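Local coordinates for Ets DNA-binding protein pokkuri (Drosophila melanogaster, PDB 1SV0) that represses transcription as an Ets-family DNA-binding factor that negatively regulates photoreceptor development, opposing Ras signalling, and is seen here as its SAM (Pointed) domain, at residues 39-43 and 44-48; 47-50 and 51-55. The protein carries 1 engineered substitution. One frame throughout, in Å; residues are numbered along the deposited sequence.

Contact 1. Residues 39-43 and 44-48; sequences FQMNG and KRLCL. Engineered in segment 44-48: Arg45 (natural residue Ala).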
ATOM      1  N   PHE A  39     -10.524 -12.071  -8.529  1.00 35.86           N
ATOM      2  CA  PHE A  39     -10.490 -12.547  -7.151  1.00 37.03           C
ATOM      3  C   PHE A  39     -11.710 -13.350  -6.701  1.00 38.15           C
ATOM      4  O   PHE A  39     -12.099 -13.291  -5.530  1.00 37.97           O
ATOM      5  CB  PHE A  39     -10.285 -11.368  -6.188  1.00 35.57           C
ATOM      6  CG  PHE A  39      -8.947 -10.688  -6.329  1.00 33.84           C
ATOM      7  CD1 PHE A  39      -8.789  -9.603  -7.185  1.00 32.55           C
ATOM      8  CD2 PHE A  39      -7.841 -11.149  -5.618  1.00 33.04           C
ATOM      9  CE1 PHE A  39      -7.541  -8.977  -7.334  1.00 32.06           C
ATOM     10  CE2 PHE A  39      -6.593 -10.536  -5.758  1.00 35.17           C
ATOM     11  CZ  PHE A  39      -6.444  -9.443  -6.621  1.00 32.42           C
ATOM     12  N   GLN A  40     -12.320 -14.096  -7.615  1.00 38.10           N
ATOM     13  CA  GLN A  40     -13.477 -14.905  -7.253  1.00 39.78           C
ATOM     14  C   GLN A  40     -12.960 -16.225  -6.702  1.00 39.83           C
ATOM     15  O   GLN A  40     -12.900 -17.225  -7.415  1.00 40.85           O
ATOM     16  CB  GLN A  40     -14.362 -15.154  -8.476  1.00 41.87           C
ATOM     17  CG  GLN A  40     -14.964 -13.887  -9.062  1.00 44.00           C
ATOM     18  CD  GLN A  40     -15.786 -13.113  -8.051  1.00 45.34           C
ATOM     19  OE1 GLN A  40     -16.664 -13.669  -7.387  1.00 46.87           O
ATOM     20  NE2 GLN A  40     -15.513 -11.818  -7.935  1.00 46.82           N
ATOM     21  N   MET A  41     -12.590 -16.219  -5.425  1.00 38.87           N
ATOM     22  CA  MET A  41     -12.050 -17.406  -4.777  1.00 38.14           C
ATOM     23  C   MET A  41     -12.227 -17.311  -3.264  1.00 38.01           C
ATOM     24  O   MET A  41     -12.414 -16.222  -2.722  1.00 37.67           O
ATOM     25  CB  MET A  41     -10.561 -17.531  -5.104  1.00 39.29           C
ATOM     26  CG  MET A  41      -9.739 -16.349  -4.595  1.00 40.06           C
ATOM     27  SD  MET A  41      -8.008 -16.382  -5.065  1.00 41.61           S
ATOM     28  CE  MET A  41      -8.132 -15.965  -6.779  1.00 42.63           C
ATOM     29  N   ASN A  42     -12.157 -18.450  -2.578  1.00 35.84           N
ATOM     30  CA  ASN A  42     -12.299 -18.453  -1.132  1.00 35.03           C
ATOM     31  C   ASN A  42     -10.986 -18.066  -0.447  1.00 33.44           C
ATOM     32  O   ASN A  42      -9.956 -17.886  -1.100  1.00 29.87           O
ATOM     33  CB  ASN A  42     -12.756 -19.829  -0.643  1.00 36.68           C
ATOM     34  CG  ASN A  42     -11.813 -20.942  -1.061  1.00 39.02           C
ATOM     35  OD1 ASN A  42     -10.608 -20.732  -1.197  1.00 36.95           O
ATOM     36  ND2 ASN A  42     -12.360 -22.142  -1.253  1.00 41.77           N
ATOM     37  N   GLY A  43     -11.031 -17.941   0.872  1.00 33.87           N
ATOM     38  CA  GLY A  43      -9.843 -17.564   1.622  1.00 36.22           C
ATOM     39  C   GLY A  43      -8.670 -18.519   1.459  1.00 38.37           C
ATOM     40  O   GLY A  43      -7.513 -18.095   1.379  1.00 37.02           O
ATOM     41  N   LYS A  44      -8.965 -19.812   1.406  1.00 39.73           N
ATOM     42  CA  LYS A  44      -7.924 -20.821   1.257  1.00 40.73           C
ATOM     43  C   LYS A  44      -7.031 -20.530   0.060  1.00 40.32           C
ATOM     44  O   LYS A  44      -5.808 -20.540   0.171  1.00 39.23           O
ATOM     45  CB  LYS A  44      -8.557 -22.207   1.101  1.00 43.02           C
ATOM     46  CG  LYS A  44      -7.571 -23.369   1.138  1.00 48.61           C
ATOM     47  CD  LYS A  44      -8.324 -24.702   1.167  1.00 51.20           C
ATOM     48  CE  LYS A  44      -7.390 -25.883   1.391  1.00 53.87           C
ATOM     49  NZ  LYS A  44      -8.149 -27.156   1.627  1.00 56.17           N
ATOM     50  N   ARG A  45      -7.645 -20.263  -1.089  1.00 39.60           N
ATOM     51  CA  ARG A  45      -6.876 -19.995  -2.296  1.00 40.09           C
ATOM     52  C   ARG A  45      -6.268 -18.593  -2.300  1.00 38.10           C
ATOM     53  O   ARG A  45      -5.144 -18.404  -2.772  1.00 36.46           O
ATOM     54  CB  ARG A  45      -7.751 -20.188  -3.539  1.00 43.23           C
ATOM     55  CG  ARG A  45      -6.968 -20.185  -4.834  1.00 46.40           C
ATOM     56  CD  ARG A  45      -7.886 -20.066  -6.043  1.00 51.40           C
ATOM     57  NE  ARG A  45      -7.134 -19.705  -7.242  1.00 52.10           N
ATOM     58  CZ  ARG A  45      -7.679 -19.211  -8.348  1.00 53.82           C
ATOM     59  NH1 ARG A  45      -8.991 -19.015  -8.417  1.00 54.69           N
ATOM     60  NH2 ARG A  45      -6.911 -18.903  -9.385  1.00 53.20           N
ATOM     61  N   LEU A  46      -6.998 -17.608  -1.782  1.00 36.81           N
ATOM     62  CA  LEU A  46      -6.465 -16.247  -1.744  1.00 33.98           C
ATOM     63  C   LEU A  46      -5.128 -16.288  -1.017  1.00 34.94           C
ATOM     64  O   LEU A  46      -4.144 -15.700  -1.464  1.00 34.07           O
ATOM     65  CB  LEU A  46      -7.403 -15.292  -0.988  1.00 32.78           C
ATOM     66  CG  LEU A  46      -6.931 -13.824  -0.933  1.00 29.88           C
ATOM     67  CD1 LEU A  46      -7.065 -13.202  -2.315  1.00 31.09           C
ATOM     68  CD2 LEU A  46      -7.749 -13.032   0.077  1.00 29.92           C
ATOM     69  N   CYS A  47      -5.098 -17.007   0.100  1.00 35.51           N
ATOM     70  CA  CYS A  47      -3.893 -17.099   0.910  1.00 39.95           C
ATOM     71  C   CYS A  47      -2.746 -17.875   0.273  1.00 40.44           C
ATOM     72  O   CYS A  47      -1.637 -17.863   0.789  1.00 40.59           O
ATOM     73  CB  CYS A  47      -4.234 -17.692   2.280  1.00 38.23           C
ATOM     74  SG  CYS A  47      -5.261 -16.609   3.295  1.00 39.22           S
ATOM     75  N   LEU A  48      -3.014 -18.543  -0.845  1.00 41.99           N
ATOM     76  CA  LEU A  48      -1.981 -19.308  -1.531  1.00 43.68           C
ATOM     77  C   LEU A  48      -1.366 -18.521  -2.680  1.00 43.49           C
ATOM     78  O   LEU A  48      -0.363 -18.939  -3.256  1.00 43.72           O
ATOM     79  CB  LEU A  48      -2.545 -20.643  -2.041  1.00 44.40           C
ATOM     80  CG  LEU A  48      -2.454 -21.810  -1.045  1.00 47.03           C
ATOM     81  CD1 LEU A  48      -3.010 -21.384   0.293  1.00 48.36           C
ATOM     82  CD2 LEU A  48      -3.204 -23.028  -1.576  1.00 47.41           C
TER
HETATM   83  O   HOH W   1     -11.435 -20.288  -7.536  1.00 57.80           O
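Asn42 sits at the N-cap of helix 43-46, and its OD1 takes the backbone N-H of Arg45 at 3.0 Å, the donor lying nearly along the C=O axis. What folds the amide back over the helix start is chi1 at 57°, which holds CG between the backbone N and the carbonyl carbon. Its own carbonyl is used as well: Leu46 N donates to Asn42 O at 3.0 Å, and Cys47 N follows with Gly43 O at 2.9 Å. Without the Asn42 amide, as with an alanine here, Arg45 N would probably lose its side-chain acceptor at the helix start. This is a classical N-cap, opening a short helix of the SAM (Pointed) domain, where Gly43 also makes a backbone hydrogen bond with Trp13. Ahead of the cap, Met41 bends at chi3 (73°) and crosses Arg45 at about a right angle. Its SD lies 3.6 Å from Leu46 N, while its methyl CE stands over one face of the Arg45 guanidinium, toward the rim, 3.6 Å from Arg45 CZ. Arg45 is an engineered residue, alanine in the natural protein; from its extended chain NH1 donates to the oxygen of water 1 at 2.9 Å, and that water in turn gives a weak hydrogen bond to Gln40 O. Deeper in, Leu46 CD1 meets the Phe39 ring at its edge, 4.0 Å from Phe39 CD2. Behind this pair, Phe54 of helix 51-57 touches both side chains, with Leu22 of helix 15-28 against Phe39 and Leu69 of helix 62-77 against Leu46.

Contact 2. Residues 47-50 and 51-55; sequences CLLT and RADFG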
ATOM      1  N   CYS A  47      -5.098 -17.007   0.100  1.00 35.51           N
ATOM      2  CA  CYS A  47      -3.893 -17.099   0.910  1.00 39.95           C
ATOM      3  C   CYS A  47      -2.746 -17.875   0.273  1.00 40.44           C
ATOM      4  O   CYS A  47      -1.637 -17.863   0.789  1.00 40.59           O
ATOM      5  CB  CYS A  47      -4.234 -17.692   2.280  1.00 38.23           C
ATOM      6  SG  CYS A  47      -5.261 -16.609   3.295  1.00 39.22           S
ATOM      7  N   LEU A  48      -3.014 -18.543  -0.845  1.00 41.99           N
ATOM      8  CA  LEU A  48      -1.981 -19.308  -1.531  1.00 43.68           C
ATOM      9  C   LEU A  48      -1.366 -18.521  -2.680  1.00 43.49           C
ATOM     10  O   LEU A  48      -0.363 -18.939  -3.256  1.00 43.72           O
ATOM     11  CB  LEU A  48      -2.545 -20.643  -2.041  1.00 44.40           C
ATOM     12  CG  LEU A  48      -2.454 -21.810  -1.045  1.00 47.03           C
ATOM     13  CD1 LEU A  48      -3.010 -21.384   0.293  1.00 48.36           C
ATOM     14  CD2 LEU A  48      -3.204 -23.028  -1.576  1.00 47.41           C
ATOM     15  N   LEU A  49      -1.960 -17.379  -3.014  1.00 42.00           N
ATOM     16  CA  LEU A  49      -1.425 -16.555  -4.094  1.00 40.56           C
ATOM     17  C   LEU A  49      -0.047 -16.044  -3.706  1.00 39.95           C
ATOM     18  O   LEU A  49       0.153 -15.568  -2.590  1.00 40.00           O
ATOM     19  CB  LEU A  49      -2.339 -15.361  -4.386  1.00 38.81           C
ATOM     20  CG  LEU A  49      -3.706 -15.657  -5.007  1.00 40.42           C
ATOM     21  CD1 LEU A  49      -4.409 -14.341  -5.326  1.00 40.08           C
ATOM     22  CD2 LEU A  49      -3.530 -16.492  -6.273  1.00 39.31           C
ATOM     23  N   THR A  50       0.900 -16.158  -4.630  1.00 39.23           N
ATOM     24  CA  THR A  50       2.261 -15.695  -4.407  1.00 39.48           C
ATOM     25  C   THR A  50       2.258 -14.190  -4.577  1.00 39.74           C
ATOM     26  O   THR A  50       1.294 -13.623  -5.093  1.00 39.72           O
ATOM     27  CB  THR A  50       3.235 -16.276  -5.450  1.00 39.25           C
ATOM     28  OG1 THR A  50       2.918 -15.744  -6.742  1.00 37.35           O
ATOM     29  CG2 THR A  50       3.123 -17.791  -5.497  1.00 40.82           C
ATOM     30  N   ARG A  51       3.336 -13.539  -4.163  1.00 40.13           N
ATOM     31  CA  ARG A  51       3.410 -12.094  -4.293  1.00 41.69           C
ATOM     32  C   ARG A  51       3.273 -11.702  -5.761  1.00 41.47           C
ATOM     33  O   ARG A  51       2.641 -10.699  -6.084  1.00 39.91           O
ATOM     34  CB  ARG A  51       4.734 -11.570  -3.738  1.00 43.93           C
ATOM     35  CG  ARG A  51       4.810 -10.052  -3.662  1.00 47.54           C
ATOM     36  CD  ARG A  51       6.208  -9.600  -3.274  1.00 51.89           C
ATOM     37  NE  ARG A  51       6.729 -10.381  -2.155  1.00 55.52           N
ATOM     38  CZ  ARG A  51       6.162 -10.447  -0.955  1.00 57.27           C
ATOM     39  NH1 ARG A  51       5.045  -9.774  -0.705  1.00 59.11           N
ATOM     40  NH2 ARG A  51       6.708 -11.191  -0.002  1.00 57.16           N
ATOM     41  N   ALA A  52       3.863 -12.501  -6.647  1.00 41.48           N
ATOM     42  CA  ALA A  52       3.793 -12.232  -8.081  1.00 41.35           C
ATOM     43  C   ALA A  52       2.363 -12.400  -8.589  1.00 41.95           C
ATOM     44  O   ALA A  52       1.931 -11.682  -9.495  1.00 41.97           O
ATOM     45  CB  ALA A  52       4.735 -13.168  -8.843  1.00 43.84           C
ATOM     46  N   ASP A  53       1.632 -13.354  -8.015  1.00 41.16           N
ATOM     47  CA  ASP A  53       0.241 -13.579  -8.403  1.00 40.54           C
ATOM     48  C   ASP A  53      -0.555 -12.309  -8.121  1.00 39.60           C
ATOM     49  O   ASP A  53      -1.313 -11.831  -8.968  1.00 38.32           O
ATOM     50  CB  ASP A  53      -0.384 -14.730  -7.601  1.00 42.27           C
ATOM     51  CG  ASP A  53      -0.099 -16.091  -8.198  1.00 45.60           C
ATOM     52  OD1 ASP A  53      -0.151 -16.213  -9.439  1.00 47.23           O
ATOM     53  OD2 ASP A  53       0.157 -17.043  -7.428  1.00 44.35           O
ATOM     54  N   PHE A  54      -0.393 -11.780  -6.911  1.00 37.89           N
ATOM     55  CA  PHE A  54      -1.093 -10.566  -6.520  1.00 37.78           C
ATOM     56  C   PHE A  54      -0.669  -9.433  -7.427  1.00 38.65           C
ATOM     57  O   PHE A  54      -1.497  -8.629  -7.856  1.00 38.54           O
ATOM     58  CB  PHE A  54      -0.768 -10.192  -5.073  1.00 36.22           C
ATOM     59  CG  PHE A  54      -1.799 -10.644  -4.085  1.00 34.80           C
ATOM     60  CD1 PHE A  54      -1.611 -11.809  -3.350  1.00 34.62           C
ATOM     61  CD2 PHE A  54      -2.952  -9.891  -3.875  1.00 34.81           C
ATOM     62  CE1 PHE A  54      -2.557 -12.223  -2.419  1.00 33.46           C
ATOM     63  CE2 PHE A  54      -3.912 -10.297  -2.940  1.00 33.18           C
ATOM     64  CZ  PHE A  54      -3.709 -11.462  -2.210  1.00 36.20           C
ATOM     65  N   GLY A  55       0.627  -9.382  -7.714  1.00 39.14           N
ATOM     66  CA  GLY A  55       1.161  -8.336  -8.566  1.00 41.50           C
ATOM     67  C   GLY A  55       0.462  -8.283  -9.907  1.00 42.94           C
ATOM     68  O   GLY A  55       0.159  -7.205 -10.413  1.00 42.57           O
TER
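The chain is extended at Leu49 and Thr50 and then turns into helix 51-57, with Phe54 N giving the first helical bond to Thr50 O at 3.1 Å. At this start Thr50 and Asp53 close a capping box, and the box is reciprocal. Asp53 N donates to Thr50 OG1 at 3.0 Å, a somewhat bent bond of 149°, and Thr50 N returns a straighter one to Asp53 OD2 at 3.0 Å. That carboxylate oxygen uses its anti lone pair, the one away from OD1, and also accepts from the Thr50 hydroxyl, so OD2 is held mainly by the Thr50 backbone N-H, with the hydroxyl adding a weak second bond. The threonine rotamer makes this possible: chi1 of 67° sets OG1 between the backbone N and the carbonyl carbon, facing the first turn, while the methyl CG2 flanks OD2. The negative carboxylate at the N-terminal end of the helix is probably also favoured by the helix dipole.

Leu49 carries the apolar half. Its CB lies 3.7 Å from Phe54 CE1, and its CD1 branch stands over one face of the ring, 4.3 Å from the centroid and 19° off the normal, a CH-pi contact displaced toward the rim. The other branch goes to the cap, with CD2 3.8 Å from Asp53 CB. One leucine therefore straddles the ring and the capping aspartate.

Beyond the segments, Asp53 OD1 has a long, weak ion pair with Arg57, and Arg51 NH1 hydrogen-bonds Asn67 OD1. That bond ties helix 51-57 to helix 62-77, whose Leu65 and Leu69 pack on Phe54, while Met41, from the loop leading into helix 43-46, touches Leu49.

Contacts 1 and 2 cap two successive helices of the same SAM domain, joined through Cys47 and Leu48. Contact 1 lies somewhat deeper, its centre about 8 Å from that of the chain against about 10 Å, and buries Phe39, Met41, Gly43 and Leu46; contact 2 buries only Leu49 and Phe54 among its touching residues. Their chemistry differs: at 39-48 the cap is one-way, an amide receiving a backbone N-H, whereas at 47-55 it is mutual and includes a charged carboxylate. The buried sides merge. Leu46 CD1 lies 3.8 Å from Phe54 CZ, Phe39 CE2 3.9 Å from Phe54 CE2, and Met41 SD 4.1 Å from Leu49 CD1, so the two helices share one hydrophobic interior.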